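Local coordinates for cutm, flavoprotein of carbon monoxide dehydrogenase (PDB 1FFV), which serves as the FAD-binding subunit of carbon monoxide dehydrogenase, probably passing electrons from the iron-sulfur clusters of its partner subunit to an external acceptor, at residues C[122-132]-C[193-201]; C[177-185]-C[277-287]. All coordinates share one frame; numbering follows the deposited sequence.

Contact 1. Residues C[122-132]-C[193-201]. With FAD (flavin-adenine dinucleotide), chain J.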
# COMPACT_ATOMS: atom_id res chain seq x y z
N GLY C 122 10.56 -42.23 -25.45
CA GLY C 122 10.73 -42.05 -24.03
C GLY C 122 9.57 -42.52 -23.18
O GLY C 122 9.75 -42.80 -22.00
N ASN C 123 8.37 -42.57 -23.76
CA ASN C 123 7.18 -43.01 -23.04
C ASN C 123 7.22 -44.51 -22.69
O ASN C 123 7.91 -45.29 -23.35
CB ASN C 123 5.92 -42.66 -23.84
CG ASN C 123 5.53 -41.18 -23.74
OD1 ASN C 123 4.48 -40.81 -24.25
ND2 ASN C 123 6.34 -40.36 -23.07
N ASP C 124 6.48 -44.90 -21.65
CA ASP C 124 6.47 -46.29 -21.19
C ASP C 124 5.42 -47.22 -21.81
O ASP C 124 5.70 -48.40 -22.05
CB ASP C 124 6.34 -46.34 -19.66
CG ASP C 124 7.48 -45.61 -18.96
OD1 ASP C 124 8.65 -46.02 -19.09
OD2 ASP C 124 7.20 -44.62 -18.26
N HIS C 125 4.23 -46.71 -22.06
CA HIS C 125 3.17 -47.54 -22.63
C HIS C 125 3.50 -48.20 -23.96
O HIS C 125 2.99 -49.29 -24.22
CB HIS C 125 1.84 -46.80 -22.70
CG HIS C 125 1.15 -46.73 -21.38
ND1 HIS C 125 0.75 -47.85 -20.69
CD2 HIS C 125 0.83 -45.67 -20.59
CE1 HIS C 125 0.21 -47.50 -19.54
NE2 HIS C 125 0.25 -46.18 -19.46
N PRO C 126 4.29 -47.54 -24.83
CA PRO C 126 4.58 -48.23 -26.09
C PRO C 126 5.19 -49.63 -25.84
O PRO C 126 4.63 -50.63 -26.30
CB PRO C 126 5.55 -47.27 -26.78
CG PRO C 126 5.01 -45.93 -26.36
CD PRO C 126 4.73 -46.13 -24.89
N ALA C 127 6.27 -49.71 -25.07
CA ALA C 127 6.88 -51.02 -24.80
C ALA C 127 5.92 -51.92 -24.03
O ALA C 127 5.81 -53.11 -24.32
CB ALA C 127 8.19 -50.86 -24.02
N LEU C 128 5.22 -51.35 -23.06
CA LEU C 128 4.26 -52.10 -22.27
C LEU C 128 3.17 -52.72 -23.13
O LEU C 128 2.80 -53.89 -22.94
CB LEU C 128 3.63 -51.21 -21.20
CG LEU C 128 4.54 -50.83 -20.03
CD1 LEU C 128 3.90 -49.73 -19.21
CD2 LEU C 128 4.82 -52.06 -19.17
N SER C 129 2.68 -51.96 -24.10
CA SER C 129 1.62 -52.44 -24.98
C SER C 129 2.08 -53.61 -25.84
O SER C 129 1.29 -54.50 -26.16
CB SER C 129 1.06 -51.31 -25.84
OG SER C 129 2.01 -50.86 -26.79
N ILE C 130 3.36 -53.60 -26.21
CA ILE C 130 3.93 -54.67 -27.02
C ILE C 130 4.07 -55.93 -26.16
O ILE C 130 3.65 -57.02 -26.56
CB ILE C 130 5.31 -54.24 -27.58
CG1 ILE C 130 5.14 -53.06 -28.55
CG2 ILE C 130 6.01 -55.42 -28.26
CD1 ILE C 130 6.43 -52.50 -29.10
N ALA C 131 4.58 -55.78 -24.94
CA ALA C 131 4.75 -56.91 -24.05
C ALA C 131 3.42 -57.63 -23.73
O ALA C 131 3.39 -58.86 -23.63
CB ALA C 131 5.43 -56.46 -22.76
N VAL C 132 2.35 -56.86 -23.55
CA VAL C 132 1.04 -57.45 -23.23
C VAL C 132 0.23 -57.84 -24.48
O VAL C 132 -0.88 -58.36 -24.36
CB VAL C 132 0.18 -56.52 -22.32
CG1 VAL C 132 0.89 -56.27 -20.99
CG2 VAL C 132 -0.13 -55.20 -23.03
N TRP C 193 11.68 -39.57 -17.56
CA TRP C 193 11.63 -40.60 -18.59
C TRP C 193 12.79 -41.55 -18.39
O TRP C 193 13.84 -41.18 -17.86
CB TRP C 193 11.65 -39.97 -19.98
CG TRP C 193 10.34 -39.33 -20.34
CD1 TRP C 193 9.31 -39.90 -21.04
CD2 TRP C 193 9.93 -37.99 -20.04
NE1 TRP C 193 8.28 -39.00 -21.19
CE2 TRP C 193 8.63 -37.82 -20.59
CE3 TRP C 193 10.52 -36.92 -19.36
CZ2 TRP C 193 7.93 -36.62 -20.48
CZ3 TRP C 193 9.82 -35.73 -19.25
CH2 TRP C 193 8.53 -35.59 -19.81
N ALA C 194 12.58 -42.80 -18.77
CA ALA C 194 13.61 -43.81 -18.60
C ALA C 194 14.87 -43.55 -19.41
O ALA C 194 14.81 -42.98 -20.50
CB ALA C 194 13.05 -45.18 -18.98
N THR C 195 16.01 -43.91 -18.83
CA THR C 195 17.29 -43.82 -19.52
C THR C 195 17.27 -45.09 -20.40
O THR C 195 17.79 -45.11 -21.51
CB THR C 195 18.48 -43.90 -18.54
OG1 THR C 195 18.47 -42.75 -17.69
CG2 THR C 195 19.79 -43.95 -19.30
N ALA C 196 16.64 -46.13 -19.87
CA ALA C 196 16.48 -47.41 -20.53
C ALA C 196 15.43 -48.19 -19.73
O ALA C 196 15.34 -48.04 -18.52
CB ALA C 196 17.79 -48.17 -20.56
N GLY C 197 14.61 -48.96 -20.42
CA GLY C 197 13.60 -49.74 -19.73
C GLY C 197 13.28 -51.01 -20.49
O GLY C 197 13.53 -51.10 -21.70
N CYS C 198 12.75 -52.01 -19.79
CA CYS C 198 12.39 -53.27 -20.42
C CYS C 198 11.13 -53.86 -19.83
O CYS C 198 11.02 -54.06 -18.62
CB CYS C 198 13.52 -54.29 -20.33
SG CYS C 198 13.05 -55.97 -20.89
N ALA C 199 10.17 -54.12 -20.71
CA ALA C 199 8.89 -54.72 -20.33
C ALA C 199 8.93 -56.19 -20.73
O ALA C 199 9.39 -56.53 -21.83
CB ALA C 199 7.74 -54.01 -21.04
N VAL C 200 8.47 -57.05 -19.83
CA VAL C 200 8.45 -58.49 -20.07
C VAL C 200 7.17 -59.16 -19.56
O VAL C 200 6.66 -58.83 -18.49
CB VAL C 200 9.64 -59.20 -19.35
CG1 VAL C 200 9.39 -60.71 -19.27
CG2 VAL C 200 10.94 -58.94 -20.08
N VAL C 201 6.66 -60.10 -20.35
CA VAL C 201 5.50 -60.91 -19.99
C VAL C 201 5.95 -62.31 -20.38
O VAL C 201 6.44 -62.51 -21.50
CB VAL C 201 4.22 -60.54 -20.77
CG1 VAL C 201 3.07 -61.43 -20.32
CG2 VAL C 201 3.85 -59.08 -20.55
PA FAD J . -1.75 -35.29 -25.06
O1A FAD J . -2.98 -34.72 -25.66
O2A FAD J . -0.90 -34.47 -24.39
O5B FAD J . -1.04 -35.85 -26.25
C5B FAD J . -1.69 -36.77 -27.10
C4B FAD J . -0.93 -36.81 -28.42
O4B FAD J . -1.51 -37.96 -29.11
C3B FAD J . -1.23 -35.71 -29.40
O3B FAD J . -0.46 -35.67 -30.54
C2B FAD J . -2.71 -35.96 -29.59
O2B FAD J . -3.21 -35.23 -30.66
C1B FAD J . -2.73 -37.44 -29.80
N9A FAD J . -3.80 -38.18 -29.15
C8A FAD J . -4.14 -38.16 -27.82
N7A FAD J . -5.16 -38.96 -27.54
C5A FAD J . -5.50 -39.52 -28.75
C6A FAD J . -6.53 -40.49 -29.11
N6A FAD J . -7.38 -41.02 -28.26
N1A FAD J . -6.55 -40.81 -30.43
C2A FAD J . -5.69 -40.30 -31.34
N3A FAD J . -4.73 -39.41 -31.10
C4A FAD J . -4.66 -39.06 -29.78
N1 FAD J . 5.10 -40.46 -19.91
C2 FAD J . 5.66 -41.65 -19.72
O2 FAD J . 5.34 -42.59 -20.37
N3 FAD J . 6.66 -41.88 -18.74
C4 FAD J . 7.10 -40.87 -17.93
O4 FAD J . 7.96 -41.10 -17.10
C4X FAD J . 6.51 -39.56 -18.13
N5 FAD J . 6.91 -38.54 -17.37
C5X FAD J . 6.32 -37.33 -17.59
C6 FAD J . 6.75 -36.27 -16.79
C7 FAD J . 6.23 -35.02 -16.93
C7M FAD J . 6.72 -33.90 -16.05
C8 FAD J . 5.21 -34.77 -17.91
C8M FAD J . 4.62 -33.39 -18.09
C9 FAD J . 4.76 -35.82 -18.72
C9A FAD J . 5.31 -37.09 -18.57
N10 FAD J . 4.91 -38.20 -19.36
C10 FAD J . 5.48 -39.40 -19.16
C1' FAD J . 3.82 -38.01 -20.38
C2' FAD J . 2.29 -38.38 -20.15
O2' FAD J . 2.77 -39.61 -19.67
C3' FAD J . 2.15 -37.92 -21.59
O3' FAD J . 1.25 -37.26 -20.67
C4' FAD J . 0.86 -38.12 -22.35
O4' FAD J . 2.04 -38.61 -23.07
C5' FAD J . 0.54 -37.62 -23.77
O5' FAD J . -0.81 -38.24 -23.13
P FAD J . -1.95 -37.24 -22.95
O1P FAD J . -3.13 -38.11 -22.47
O2P FAD J . -1.66 -36.20 -22.07
O3P FAD J . -2.19 -36.59 -24.25
O HOH W 1 9.90 -43.68 -19.46
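Ala-131 meets Ala-199 and Val-201 where helix 125-131 runs almost parallel to strand 196-201, their axes 20° apart and 7.4 Å away at closest approach. The loops preceding both elements meet again beside the flavin, at Gly-122 and Trp-193. Small residues permit the close spacing: Ala-131 CB and Ala-199 CB are 3.8 Å apart, and the methyls of Ala-127 and Leu-128 CD2 fill in around Ala-199. Val-201 turns CG2 to the end of the helix, Val-201 CG2 lying 3.1 Å from Ala-131 O, a tight fit, and also touches Val-132 CG1. This packing joins the FAD-binding part of the chain to the antiparallel sheet of the C-terminal part, an arrangement consistent with the flavoproteins of molybdenum hydroxylases, and FAD sits at the N-terminal end of the helix. There Asp-124 grips the pyrimidine edge of the flavin twice: Asp-124 N donates to O2 of FAD (2.9 Å), and Asp-124 OD2 accepts from N3 of FAD (2.8 Å, 161° at the hydrogen). Lys-185 forms a salt bridge with Asp-124 OD2, and Tyr-183 is a further partner of the carboxylate; a water 2.7 Å from Asp-124 OD1 also bonds to Gly-122 O and Ala-194 N, tying the two loops together. The indole of Trp-193 presents one face to the isoalloxazine, Trp-193 CZ2 lying 3.3 Å from C9A of FAD. Gly-122 O approaches the indole edge in its plane, 3.1 Å from Trp-193 CD1, and the amide of Asn-123 lies alongside, nearly coplanar with the ring. With an alanine here instead of Trp-193, the flavin face under the indole would probably lose its aromatic cover, and Gly-122 O the ring edge it meets.

Contact 2. Residues C[177-185]-C[277-287]; sequences QGTGWAYEK and RALNAAWARCA. With FAD (flavin-adenine dinucleotide), chain J.
Gly-180, Trp-181 and Ala-182 lie on an edge strand, within this chain, of the antiparallel sheet in the C-terminal part of the fold, and the last turns of helix 264-285 pack against them. The axes of strand 180-185 and helix 277-285 are 147° apart in direction and 5.5 Å at closest approach, which the glycine and the alanines allow: a CB on Gly-180 would collide with Ala-282 O and Cys-286 SG. Arg-285 can be followed outward from this junction. Arg-285 CB rests 3.9 Å from Gly-180 CA; the chain then extends so that Arg-285 CD sits over the six-membered ring of Trp-181, a CH-pi contact 3.9 Å from the ring centroid. NE lies above CZ2 and CH2, and the guanidinium is stacked flat on the indole, planes 6° apart, making a cation-pi pair. At the tip Arg-285 NH1 passes alongside Ala-182 CB and donates to Trp-181 O (3.1 Å), so the same residue supplies both ring and carbonyl and restrains the guanidinium. For its part Trp-181 takes the first torsion between the backbone N and carbonyl carbon (chi1 48°), bringing its indole beneath the arginine; Pro-92 and Leu-93 of helix 92-97 also pack on it. Farther along, Glu-184 CG packs on Arg-277 CB; the Arg-277 guanidinium is hydrogen-bonded to Gln-273 and forms a salt bridge with an acidic residue of another chain. One water bridges Glu-184 and Arg-277, 2.9 Å from Glu-184 OE1 and 3.0 Å from Arg-277 NH1.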
# COMPACT_ATOMS: atom_id res chain seq x y z
N GLN C 177 -3.66 -67.38 -16.04
CA GLN C 177 -3.24 -67.68 -14.67
C GLN C 177 -1.79 -68.18 -14.59
O GLN C 177 -1.39 -69.11 -15.29
CB GLN C 177 -4.19 -68.71 -14.03
N GLY C 178 -0.99 -67.51 -13.75
CA GLY C 178 0.41 -67.88 -13.60
C GLY C 178 1.37 -67.11 -14.49
O GLY C 178 2.55 -67.44 -14.56
N THR C 179 0.86 -66.09 -15.19
CA THR C 179 1.71 -65.29 -16.06
C THR C 179 2.68 -64.43 -15.26
O THR C 179 2.29 -63.76 -14.31
CB THR C 179 0.87 -64.36 -16.95
OG1 THR C 179 0.09 -65.16 -17.85
CG2 THR C 179 1.75 -63.42 -17.74
N GLY C 180 3.96 -64.49 -15.64
CA GLY C 180 4.97 -63.69 -14.98
C GLY C 180 5.13 -62.40 -15.77
O GLY C 180 4.87 -62.38 -16.99
N TRP C 181 5.59 -61.34 -15.11
CA TRP C 181 5.75 -60.05 -15.77
C TRP C 181 6.74 -59.14 -15.05
O TRP C 181 7.15 -59.42 -13.92
CB TRP C 181 4.39 -59.35 -15.84
CG TRP C 181 3.68 -59.37 -14.52
CD1 TRP C 181 2.88 -60.38 -14.03
CD2 TRP C 181 3.75 -58.38 -13.49
NE1 TRP C 181 2.47 -60.07 -12.76
CE2 TRP C 181 2.99 -58.86 -12.40
CE3 TRP C 181 4.40 -57.15 -13.38
CZ2 TRP C 181 2.85 -58.13 -11.20
CZ3 TRP C 181 4.27 -56.43 -12.19
CH2 TRP C 181 3.49 -56.92 -11.12
N ALA C 182 7.08 -58.03 -15.69
CA ALA C 182 8.00 -57.07 -15.10
C ALA C 182 8.25 -55.87 -16.00
O ALA C 182 8.12 -55.95 -17.22
CB ALA C 182 9.33 -57.74 -14.77
N TYR C 183 8.53 -54.73 -15.36
CA TYR C 183 8.89 -53.51 -16.07
C TYR C 183 10.02 -52.87 -15.28
O TYR C 183 9.80 -52.32 -14.20
CB TYR C 183 7.74 -52.51 -16.18
CG TYR C 183 8.08 -51.39 -17.13
CD1 TYR C 183 8.55 -51.67 -18.42
CD2 TYR C 183 7.99 -50.05 -16.74
CE1 TYR C 183 8.93 -50.65 -19.29
CE2 TYR C 183 8.37 -49.01 -17.62
CZ TYR C 183 8.84 -49.33 -18.89
OH TYR C 183 9.22 -48.36 -19.78
N GLU C 184 11.24 -53.03 -15.76
CA GLU C 184 12.41 -52.46 -15.10
C GLU C 184 12.72 -51.14 -15.79
O GLU C 184 13.02 -51.12 -16.99
CB GLU C 184 13.61 -53.40 -15.20
CG GLU C 184 13.45 -54.71 -14.44
CD GLU C 184 13.39 -54.54 -12.93
OE1 GLU C 184 14.19 -53.76 -12.37
OE2 GLU C 184 12.53 -55.19 -12.30
N LYS C 185 12.64 -50.05 -15.04
CA LYS C 185 12.91 -48.72 -15.58
C LYS C 185 14.03 -47.97 -14.85
O LYS C 185 13.91 -47.64 -13.67
CB LYS C 185 11.61 -47.90 -15.59
CG LYS C 185 11.74 -46.44 -15.98
CD LYS C 185 10.38 -45.75 -15.86
CE LYS C 185 10.44 -44.28 -16.25
NZ LYS C 185 9.09 -43.66 -16.22
N ARG C 277 17.28 -58.05 -15.52
CA ARG C 277 16.45 -57.82 -14.33
C ARG C 277 14.96 -58.11 -14.58
O ARG C 277 14.28 -58.66 -13.71
CB ARG C 277 16.62 -56.39 -13.81
CG ARG C 277 18.00 -56.12 -13.25
CD ARG C 277 18.19 -54.68 -12.82
NE ARG C 277 19.49 -54.51 -12.17
CZ ARG C 277 19.78 -53.55 -11.29
NH1 ARG C 277 18.87 -52.64 -10.96
NH2 ARG C 277 20.97 -53.54 -10.71
N ALA C 278 14.47 -57.74 -15.76
CA ALA C 278 13.06 -57.97 -16.10
C ALA C 278 12.76 -59.46 -16.22
O ALA C 278 11.81 -59.96 -15.62
CB ALA C 278 12.71 -57.24 -17.40
N LEU C 279 13.59 -60.16 -16.99
CA LEU C 279 13.42 -61.60 -17.19
C LEU C 279 13.45 -62.32 -15.85
O LEU C 279 12.60 -63.18 -15.58
CB LEU C 279 14.53 -62.13 -18.10
CG LEU C 279 14.47 -61.66 -19.55
CD1 LEU C 279 15.74 -62.07 -20.28
CD2 LEU C 279 13.24 -62.23 -20.24
N ASN C 280 14.39 -61.94 -14.99
CA ASN C 280 14.53 -62.54 -13.67
C ASN C 280 13.34 -62.27 -12.76
O ASN C 280 12.87 -63.16 -12.06
CB ASN C 280 15.83 -62.08 -13.00
CG ASN C 280 17.02 -62.92 -13.42
OD1 ASN C 280 17.95 -62.42 -14.06
ND2 ASN C 280 17.02 -64.20 -13.05
N ALA C 281 12.86 -61.03 -12.78
CA ALA C 281 11.72 -60.64 -11.96
C ALA C 281 10.45 -61.30 -12.49
O ALA C 281 9.58 -61.69 -11.72
CB ALA C 281 11.57 -59.12 -11.95
N ALA C 282 10.37 -61.43 -13.82
CA ALA C 282 9.22 -62.05 -14.45
C ALA C 282 9.14 -63.53 -14.09
O ALA C 282 8.09 -64.01 -13.68
CB ALA C 282 9.29 -61.88 -15.96
N TRP C 283 10.27 -64.22 -14.20
CA TRP C 283 10.34 -65.64 -13.89
C TRP C 283 9.85 -65.90 -12.47
O TRP C 283 9.01 -66.77 -12.25
CB TRP C 283 11.76 -66.17 -14.08
CG TRP C 283 11.94 -67.65 -13.76
CD1 TRP C 283 12.56 -68.19 -12.67
CD2 TRP C 283 11.50 -68.77 -14.56
NE1 TRP C 283 12.54 -69.56 -12.74
CE2 TRP C 283 11.90 -69.94 -13.88
CE3 TRP C 283 10.82 -68.89 -15.77
CZ2 TRP C 283 11.63 -71.22 -14.39
CZ3 TRP C 283 10.56 -70.16 -16.28
CH2 TRP C 283 10.97 -71.31 -15.58
N ALA C 284 10.32 -65.08 -11.53
CA ALA C 284 9.93 -65.20 -10.12
C ALA C 284 8.43 -65.05 -9.90
O ALA C 284 7.89 -65.50 -8.88
CB ALA C 284 10.69 -64.17 -9.29
N ARG C 285 7.76 -64.39 -10.85
CA ARG C 285 6.32 -64.18 -10.75
C ARG C 285 5.50 -65.27 -11.42
O ARG C 285 4.28 -65.30 -11.27
CB ARG C 285 5.95 -62.80 -11.30
CG ARG C 285 6.30 -61.68 -10.34
CD ARG C 285 6.11 -60.31 -10.94
NE ARG C 285 6.35 -59.28 -9.93
CZ ARG C 285 7.14 -58.22 -10.10
NH1 ARG C 285 7.78 -58.03 -11.25
NH2 ARG C 285 7.32 -57.37 -9.10
N CYS C 286 6.16 -66.16 -12.15
CA CYS C 286 5.50 -67.27 -12.84
C CYS C 286 5.08 -68.37 -11.87
O CYS C 286 5.73 -68.60 -10.84
CB CYS C 286 6.42 -67.87 -13.91
SG CYS C 286 6.61 -66.87 -15.39
N ALA C 287 4.00 -69.07 -12.21
CA ALA C 287 3.46 -70.16 -11.40
C ALA C 287 2.52 -71.03 -12.23
O ALA C 287 2.87 -71.47 -13.33
CB ALA C 287 2.72 -69.59 -10.19
PA FAD J . -1.75 -35.29 -25.06
O1A FAD J . -2.98 -34.72 -25.66
O2A FAD J . -0.90 -34.47 -24.39
O5B FAD J . -1.04 -35.85 -26.25
C5B FAD J . -1.69 -36.77 -27.10
C4B FAD J . -0.93 -36.81 -28.42
O4B FAD J . -1.51 -37.96 -29.11
C3B FAD J . -1.23 -35.71 -29.40
O3B FAD J . -0.46 -35.67 -30.54
C2B FAD J . -2.71 -35.96 -29.59
O2B FAD J . -3.21 -35.23 -30.66
C1B FAD J . -2.73 -37.44 -29.80
N9A FAD J . -3.80 -38.18 -29.15
C8A FAD J . -4.14 -38.16 -27.82
N7A FAD J . -5.16 -38.96 -27.54
C5A FAD J . -5.50 -39.52 -28.75
C6A FAD J . -6.53 -40.49 -29.11
N6A FAD J . -7.38 -41.02 -28.26
N1A FAD J . -6.55 -40.81 -30.43
C2A FAD J . -5.69 -40.30 -31.34
N3A FAD J . -4.73 -39.41 -31.10
C4A FAD J . -4.66 -39.06 -29.78
N1 FAD J . 5.10 -40.46 -19.91
C2 FAD J . 5.66 -41.65 -19.72
O2 FAD J . 5.34 -42.59 -20.37
N3 FAD J . 6.66 -41.88 -18.74
C4 FAD J . 7.10 -40.87 -17.93
O4 FAD J . 7.96 -41.10 -17.10
C4X FAD J . 6.51 -39.56 -18.13
N5 FAD J . 6.91 -38.54 -17.37
C5X FAD J . 6.32 -37.33 -17.59
C6 FAD J . 6.75 -36.27 -16.79
C7 FAD J . 6.23 -35.02 -16.93
C7M FAD J . 6.72 -33.90 -16.05
C8 FAD J . 5.21 -34.77 -17.91
C8M FAD J . 4.62 -33.39 -18.09
C9 FAD J . 4.76 -35.82 -18.72
C9A FAD J . 5.31 -37.09 -18.57
N10 FAD J . 4.91 -38.20 -19.36
C10 FAD J . 5.48 -39.40 -19.16
C1' FAD J . 3.82 -38.01 -20.38
C2' FAD J . 2.29 -38.38 -20.15
O2' FAD J . 2.77 -39.61 -19.67
C3' FAD J . 2.15 -37.92 -21.59
O3' FAD J . 1.25 -37.26 -20.67
C4' FAD J . 0.86 -38.12 -22.35
O4' FAD J . 2.04 -38.61 -23.07
C5' FAD J . 0.54 -37.62 -23.77
O5' FAD J . -0.81 -38.24 -23.13
P FAD J . -1.95 -37.24 -22.95
O1P FAD J . -3.13 -38.11 -22.47
O2P FAD J . -1.66 -36.20 -22.07
O3P FAD J . -2.19 -36.59 -24.25
O HOH W 2 3.29 -69.33 -16.03
O HOH W 3 8.41 -54.93 -12.31
O HOH W 4 16.30 -51.75 -12.16

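How the contacts relate
The two contacts, with centres about 14 Å apart, share a sheet: strands 180-186 and 196-205 are antiparallel neighbours, and Val-200 N lies 2.9 Å from Ala-182 O, probably hydrogen-bonded. Successive residues of strand 196-205 serve the two helices. Ala-199 faces helix 125-131 in contact 1, while Val-200 turns the other way, Val-200 CG1 lying 3.5 Å from Ala-282 CB of contact 2. Strand 180-186 also reaches into the flavin site: Tyr-183 OH lies 2.5 Å from Asp-124 OD1, a probable hydrogen bond, and Lys-185 NZ donates to O4 of FAD at 2.9 Å. The side chain of Trp-193, which lies on the flavin, is about 12 Å from a bound iron-sulfur cluster, a probable electron donor.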